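Local coordinates for protein alkane monooxygenase (Geobacillus thermodenitrificans, PDB 3B9O) that belongs to the luciferase-like monooxygenase family, whose members are built on a TIM-barrel fold, and carries flavin mononucleotide in its pocket, at residues A[165-170]-A[206-211]; A[259-264]-A[275-280]. All blocks are in the same frame, centred on the assembly; numbering follows the deposited sequence.

Contact 1: A[165-170]-A[206-211]; sequences LEVCYK and FEVPGP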
loop_
_atom_site.group_PDB
_atom_site.type_symbol
_atom_site.label_atom_id
_atom_site.label_comp_id
_atom_site.label_asym_id
_atom_site.label_seq_id
_atom_site.Cartn_x
_atom_site.Cartn_y
_atom_site.Cartn_z
ATOM N N LEU A 165 -10.424 -13.123 1.984
ATOM C CA LEU A 165 -9.637 -13.475 0.786
ATOM C C LEU A 165 -10.105 -14.791 0.143
ATOM O O LEU A 165 -10.173 -14.885 -1.074
ATOM C CB LEU A 165 -8.143 -13.481 1.100
ATOM C CG LEU A 165 -7.425 -12.113 1.033
ATOM C CD1 LEU A 165 -5.993 -12.376 1.360
ATOM C CD2 LEU A 165 -7.511 -11.493 -0.364
ATOM N N GLU A 166 -10.445 -15.798 0.960
ATOM C CA GLU A 166 -10.972 -17.089 0.458
ATOM C C GLU A 166 -12.149 -16.790 -0.477
ATOM O O GLU A 166 -12.208 -17.295 -1.607
ATOM C CB GLU A 166 -11.442 -17.998 1.635
ATOM C CG GLU A 166 -11.629 -19.499 1.264
ATOM C CD GLU A 166 -12.299 -20.453 2.356
ATOM O OE1 GLU A 166 -12.672 -21.593 1.922
ATOM O OE2 GLU A 166 -12.467 -20.101 3.588
ATOM N N VAL A 167 -13.071 -15.960 0.022
ATOM C CA VAL A 167 -14.306 -15.555 -0.703
ATOM C C VAL A 167 -13.983 -14.820 -1.996
ATOM O O VAL A 167 -14.506 -15.176 -3.059
ATOM C CB VAL A 167 -15.251 -14.656 0.184
ATOM C CG1 VAL A 167 -16.419 -14.125 -0.617
ATOM C CG2 VAL A 167 -15.754 -15.445 1.442
ATOM N N CYS A 168 -13.091 -13.820 -1.905
ATOM C CA CYS A 168 -12.676 -13.051 -3.084
ATOM C C CYS A 168 -11.986 -13.941 -4.106
ATOM O O CYS A 168 -12.343 -13.930 -5.302
ATOM C CB CYS A 168 -11.802 -11.845 -2.655
ATOM S SG CYS A 168 -12.802 -10.641 -1.748
ATOM N N TYR A 169 -11.044 -14.777 -3.649
ATOM C CA TYR A 169 -10.386 -15.732 -4.581
ATOM C C TYR A 169 -11.407 -16.626 -5.308
ATOM O O TYR A 169 -11.317 -16.798 -6.522
ATOM C CB TYR A 169 -9.390 -16.673 -3.871
ATOM C CG TYR A 169 -8.181 -16.046 -3.201
ATOM C CD1 TYR A 169 -7.608 -16.668 -2.084
ATOM C CD2 TYR A 169 -7.605 -14.842 -3.669
ATOM C CE1 TYR A 169 -6.491 -16.146 -1.444
ATOM C CE2 TYR A 169 -6.458 -14.296 -3.033
ATOM C CZ TYR A 169 -5.928 -14.959 -1.911
ATOM O OH TYR A 169 -4.819 -14.459 -1.283
ATOM N N LYS A 170 -12.376 -17.205 -4.574
ATOM C CA LYS A 170 -13.414 -18.040 -5.238
ATOM C C LYS A 170 -14.199 -17.264 -6.299
ATOM O O LYS A 170 -14.355 -17.729 -7.404
ATOM C CB LYS A 170 -14.373 -18.637 -4.223
ATOM C CG LYS A 170 -13.719 -19.731 -3.335
ATOM C CD LYS A 170 -14.598 -19.988 -2.099
ATOM C CE LYS A 170 -13.866 -21.013 -1.237
ATOM N NZ LYS A 170 -14.748 -21.594 -0.224
ATOM N N PHE A 206 -18.486 -15.900 6.798
ATOM C CA PHE A 206 -19.249 -15.641 5.574
ATOM C C PHE A 206 -19.991 -16.836 5.026
ATOM O O PHE A 206 -19.526 -17.981 5.095
ATOM C CB PHE A 206 -18.286 -15.097 4.491
ATOM C CG PHE A 206 -17.590 -13.842 4.905
ATOM C CD1 PHE A 206 -16.216 -13.823 5.092
ATOM C CD2 PHE A 206 -18.334 -12.672 5.112
ATOM C CE1 PHE A 206 -15.573 -12.651 5.481
ATOM C CE2 PHE A 206 -17.725 -11.501 5.498
ATOM C CZ PHE A 206 -16.334 -11.482 5.695
ATOM N N GLU A 207 -21.116 -16.541 4.407
ATOM C CA GLU A 207 -21.885 -17.496 3.646
ATOM C C GLU A 207 -22.226 -16.816 2.313
ATOM O O GLU A 207 -23.020 -15.865 2.277
ATOM C CB GLU A 207 -23.169 -17.864 4.414
ATOM C CG GLU A 207 -23.945 -19.033 3.790
ATOM C CD GLU A 207 -23.297 -20.365 4.130
ATOM O OE1 GLU A 207 -22.744 -20.517 5.250
ATOM O OE2 GLU A 207 -23.338 -21.274 3.277
ATOM N N VAL A 208 -21.609 -17.292 1.238
ATOM C CA VAL A 208 -21.696 -16.652 -0.088
ATOM C C VAL A 208 -21.872 -17.718 -1.156
ATOM O O VAL A 208 -20.904 -18.298 -1.623
ATOM C CB VAL A 208 -20.450 -15.769 -0.417
ATOM C CG1 VAL A 208 -20.579 -15.129 -1.824
ATOM C CG2 VAL A 208 -20.258 -14.709 0.642
ATOM N N PRO A 209 -23.128 -17.994 -1.524
ATOM C CA PRO A 209 -23.409 -18.963 -2.606
ATOM C C PRO A 209 -22.824 -18.586 -3.969
ATOM O O PRO A 209 -22.482 -19.470 -4.745
ATOM C CB PRO A 209 -24.941 -19.060 -2.647
ATOM C CG PRO A 209 -25.469 -17.963 -1.752
ATOM C CD PRO A 209 -24.338 -17.456 -0.881
ATOM N N GLY A 210 -22.638 -17.293 -4.255
ATOM C CA GLY A 210 -22.093 -16.918 -5.577
ATOM C C GLY A 210 -23.291 -16.952 -6.496
ATOM O O GLY A 210 -24.448 -17.029 -5.997
ATOM N N PRO A 211 -23.080 -16.869 -7.824
ATOM C CA PRO A 211 -21.821 -16.672 -8.550
ATOM C C PRO A 211 -21.347 -15.210 -8.398
ATOM O O PRO A 211 -22.061 -14.355 -7.820
ATOM C CB PRO A 211 -22.211 -16.954 -9.999
ATOM C CG PRO A 211 -23.667 -16.587 -10.053
ATOM C CD PRO A 211 -24.239 -16.944 -8.730
#

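Contact 2: A[259-264]-A[275-280]; sequences DDIRKR and IKMFAG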
loop_
_atom_site.group_PDB
_atom_site.type_symbol
_atom_site.label_atom_id
_atom_site.label_comp_id
_atom_site.label_asym_id
_atom_site.label_seq_id
_atom_site.Cartn_x
_atom_site.Cartn_y
_atom_site.Cartn_z
ATOM N N ASP A 259 13.666 -12.316 5.337
ATOM C CA ASP A 259 14.033 -13.732 5.553
ATOM C C ASP A 259 12.922 -14.457 6.333
ATOM O O ASP A 259 12.554 -15.582 5.993
ATOM C CB ASP A 259 15.392 -13.819 6.294
ATOM C CG ASP A 259 16.588 -13.494 5.386
ATOM O OD1 ASP A 259 16.415 -13.366 4.168
ATOM O OD2 ASP A 259 17.719 -13.372 5.878
ATOM N N ASP A 260 12.321 -13.754 7.300
ATOM C CA ASP A 260 11.263 -14.317 8.155
ATOM C C ASP A 260 10.029 -14.692 7.342
ATOM O O ASP A 260 9.512 -15.821 7.423
ATOM C CB ASP A 260 10.886 -13.324 9.239
ATOM C CG ASP A 260 9.921 -13.905 10.252
ATOM O OD1 ASP A 260 8.847 -13.315 10.414
ATOM O OD2 ASP A 260 10.252 -14.948 10.870
ATOM N N ILE A 261 9.585 -13.755 6.519
ATOM C CA ILE A 261 8.448 -14.012 5.644
ATOM C C ILE A 261 8.716 -15.083 4.627
ATOM O O ILE A 261 7.852 -15.932 4.396
ATOM C CB ILE A 261 7.910 -12.721 4.966
ATOM C CG1 ILE A 261 7.233 -11.861 6.003
ATOM C CG2 ILE A 261 6.858 -13.034 3.903
ATOM C CD1 ILE A 261 7.167 -10.441 5.548
ATOM N N ARG A 262 9.892 -15.076 4.005
ATOM C CA ARG A 262 10.212 -16.147 3.051
ATOM C C ARG A 262 10.222 -17.539 3.702
ATOM O O ARG A 262 9.731 -18.501 3.121
ATOM C CB ARG A 262 11.531 -15.874 2.340
ATOM C CG ARG A 262 11.592 -14.506 1.738
ATOM C CD ARG A 262 13.025 -14.188 1.265
ATOM N NE ARG A 262 12.952 -14.161 -0.170
ATOM C CZ ARG A 262 13.336 -15.127 -0.997
ATOM N NH1 ARG A 262 13.927 -16.223 -0.563
ATOM N NH2 ARG A 262 13.135 -14.953 -2.287
ATOM N N LYS A 263 10.685 -17.624 4.937
ATOM C CA LYS A 263 10.649 -18.904 5.653
ATOM C C LYS A 263 9.222 -19.325 5.930
ATOM O O LYS A 263 8.872 -20.487 5.738
ATOM C CB LYS A 263 11.367 -18.810 6.999
ATOM C CG LYS A 263 12.767 -18.656 6.820
ATOM N N ARG A 264 8.406 -18.377 6.379
ATOM C CA ARG A 264 7.007 -18.659 6.686
ATOM C C ARG A 264 6.208 -19.129 5.474
ATOM O O ARG A 264 5.232 -19.887 5.638
ATOM C CB ARG A 264 6.339 -17.454 7.322
ATOM C CG ARG A 264 6.898 -17.064 8.696
ATOM C CD ARG A 264 6.095 -15.919 9.184
ATOM N NE ARG A 264 6.622 -15.357 10.414
ATOM C CZ ARG A 264 6.119 -15.594 11.621
ATOM N NH1 ARG A 264 5.070 -16.414 11.787
ATOM N NH2 ARG A 264 6.697 -15.026 12.671
ATOM N N ILE A 275 7.238 -13.636 -3.862
ATOM C CA ILE A 275 6.855 -12.549 -2.977
ATOM C C ILE A 275 7.890 -11.438 -3.183
ATOM O O ILE A 275 9.085 -11.671 -2.993
ATOM C CB ILE A 275 6.853 -12.993 -1.468
ATOM C CG1 ILE A 275 6.086 -14.306 -1.246
ATOM C CG2 ILE A 275 6.293 -11.869 -0.593
ATOM C CD1 ILE A 275 6.339 -14.967 0.142
ATOM N N LYS A 276 7.458 -10.237 -3.528
ATOM C CA LYS A 276 8.349 -9.065 -3.605
ATOM C C LYS A 276 8.313 -8.275 -2.304
ATOM O O LYS A 276 7.262 -8.143 -1.674
ATOM C CB LYS A 276 7.908 -8.168 -4.765
ATOM C CG LYS A 276 7.835 -8.885 -6.091
ATOM C CD LYS A 276 9.221 -9.020 -6.721
ATOM C CE LYS A 276 9.117 -9.687 -8.100
ATOM N NZ LYS A 276 10.235 -9.349 -9.008
ATOM N N MET A 277 9.468 -7.772 -1.891
ATOM C CA MET A 277 9.607 -7.085 -0.598
ATOM C C MET A 277 9.854 -5.617 -0.872
ATOM O O MET A 277 10.759 -5.295 -1.650
ATOM C CB MET A 277 10.789 -7.680 0.171
ATOM C CG MET A 277 10.610 -9.191 0.467
ATOM S SD MET A 277 9.280 -9.565 1.626
ATOM C CE MET A 277 9.336 -11.354 1.555
ATOM N N PHE A 278 9.034 -4.753 -0.264
ATOM C CA PHE A 278 9.065 -3.294 -0.435
ATOM C C PHE A 278 9.394 -2.612 0.909
ATOM O O PHE A 278 8.841 -2.979 1.925
ATOM C CB PHE A 278 7.706 -2.789 -0.962
ATOM C CG PHE A 278 7.477 -3.097 -2.429
ATOM C CD1 PHE A 278 7.069 -4.371 -2.836
ATOM C CD2 PHE A 278 7.687 -2.112 -3.400
ATOM C CE1 PHE A 278 6.843 -4.670 -4.222
ATOM C CE2 PHE A 278 7.504 -2.396 -4.783
ATOM C CZ PHE A 278 7.081 -3.685 -5.182
ATOM N N ALA A 279 10.355 -1.689 0.904
ATOM C CA ALA A 279 10.666 -0.874 2.060
ATOM C C ALA A 279 10.123 0.527 1.849
ATOM O O ALA A 279 9.895 0.932 0.708
ATOM C CB ALA A 279 12.182 -0.829 2.271
ATOM N N GLY A 280 9.867 1.262 2.932
ATOM C CA GLY A 280 9.566 2.692 2.805
ATOM C C GLY A 280 10.894 3.441 2.696
ATOM O O GLY A 280 11.944 2.963 3.164
HETATM O O HOH W 1 11.438 -12.491 -1.288
#

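Contact 1: A[165-170]-A[206-211]
One turn along the helix from Val167, which meets Phe206 and Val208, Lys170 NZ is gripped by two groups: Glu166 OE1 at 3.0 Å from this NZ, in a salt bridge one turn back on the same helix, and His201 ND1, in a hydrogen bond. The ammonium group approaches Glu166 OE1 from above the carboxylate, 52° out of its plane. His201 belongs to strand 201-202, which runs antiparallel to strand 207-208, and it pairs through its backbone with Val208, so Lys170 ties helix 154-174 to the small hairpin that carries the other segment.

Between the two segments themselves the touch is purely apolar and made by Val167, whose two methyls divide the work. CG1 lies opposite the backbone N across the CA-CB bond (chi1 173°), which directs it at Val208, and there it comes to 4.1 Å from Val208 CG2. The other methyl, CG2, lies 4.0 Å from Phe206 CB and from the ring atom CD1, approaching the ring at a slant. In both pairs the side-chain directions cross at about a right angle. Pro112, at the start of helix 112-125, packs on Val167 and Phe206 as well, and His111 meets the Phe206 ring edge-to-face. One turn earlier on the long helix, Glu163 OE2 accepts a hydrogen bond from Phe206 N.

With 115 Å² buried in all and no hydrogen bond joining the two segments, the fit depends on methyl packing, with directional bonds supplied around it, among them Glu163 to Phe206 N, Lys170 to His201 and Tyr113 to Pro211 O.

Contact 2: A[259-264]-A[275-280]
Ile261 and Arg262 on helix 251-265 pack against Ile275 and Met277 within a beta-alpha-beta unit of the TIM barrel, in which the helix connects the neighbouring parallel strands 243-246 and 276-285. The apolar part centres on the methyl at the end of Met277. Its CE lies 3.8 Å from Ile261 CG2, and the same CE is 3.9 Å from Arg262 CG, so it rests against two consecutive helix residues. A bend at chi2 (-67°) turns the Met277 thioether to bring that methyl there. Ile261 and Met277 run past each other in opposite directions, whereas Ile275 adds a looser touch, its CD1 being 4.3 Å from Ile261 CG2. Val244 of the adjoining strand lies against both isoleucines, and Val258 of the helix against Met277.

A water lies between polar atoms of the two segments. Water 1 is 3.0 Å from Ile275 O, within hydrogen-bonding distance, though it has more acceptors in reach than protons. It sits at the edge of the Arg262 guanidinium, in its plane, near NE, but the modelled 2.5 Å between that NE and the water is doubtful. The strongest partner of this guanidinium is Asp273, in a salt bridge through NH2, just ahead of the strand.

Farther from the strand, charges pair within helix 251-265 and with helix 231-240. Asp260 OD1 receives Arg264 NE and also forms a salt bridge with Arg234 NH1, while Arg264 NH1 pairs with Glu235. The bond from Arg264 NE to Asp260 OD1 is 3.0 Å long and nearly straight at 170°, reaching the oxygen from 43° above the carboxylate plane.

In the fold
Contact 1 closes before contact 2 opens along the chain, and both lie in the luciferase-like monooxygenase part of it. Their centres are about 27 Å apart and their nearest atoms about 11 Å, without touching. Contact 2 belongs to the barrel wall, where helix 251-265 covers strand 276-285 of the parallel sheet; the side chain of Ile261 is about 10 Å from flavin mononucleotide. Contact 1 lies farther out, its centre about 23 Å from the centre of the chain, against about 15 Å for contact 2. Both its segments fall in the long connection between strands 130-135 and 223-227, where helix 154-174 meets the hairpin of strands 201-202 and 207-208, probably at the barrel's periphery.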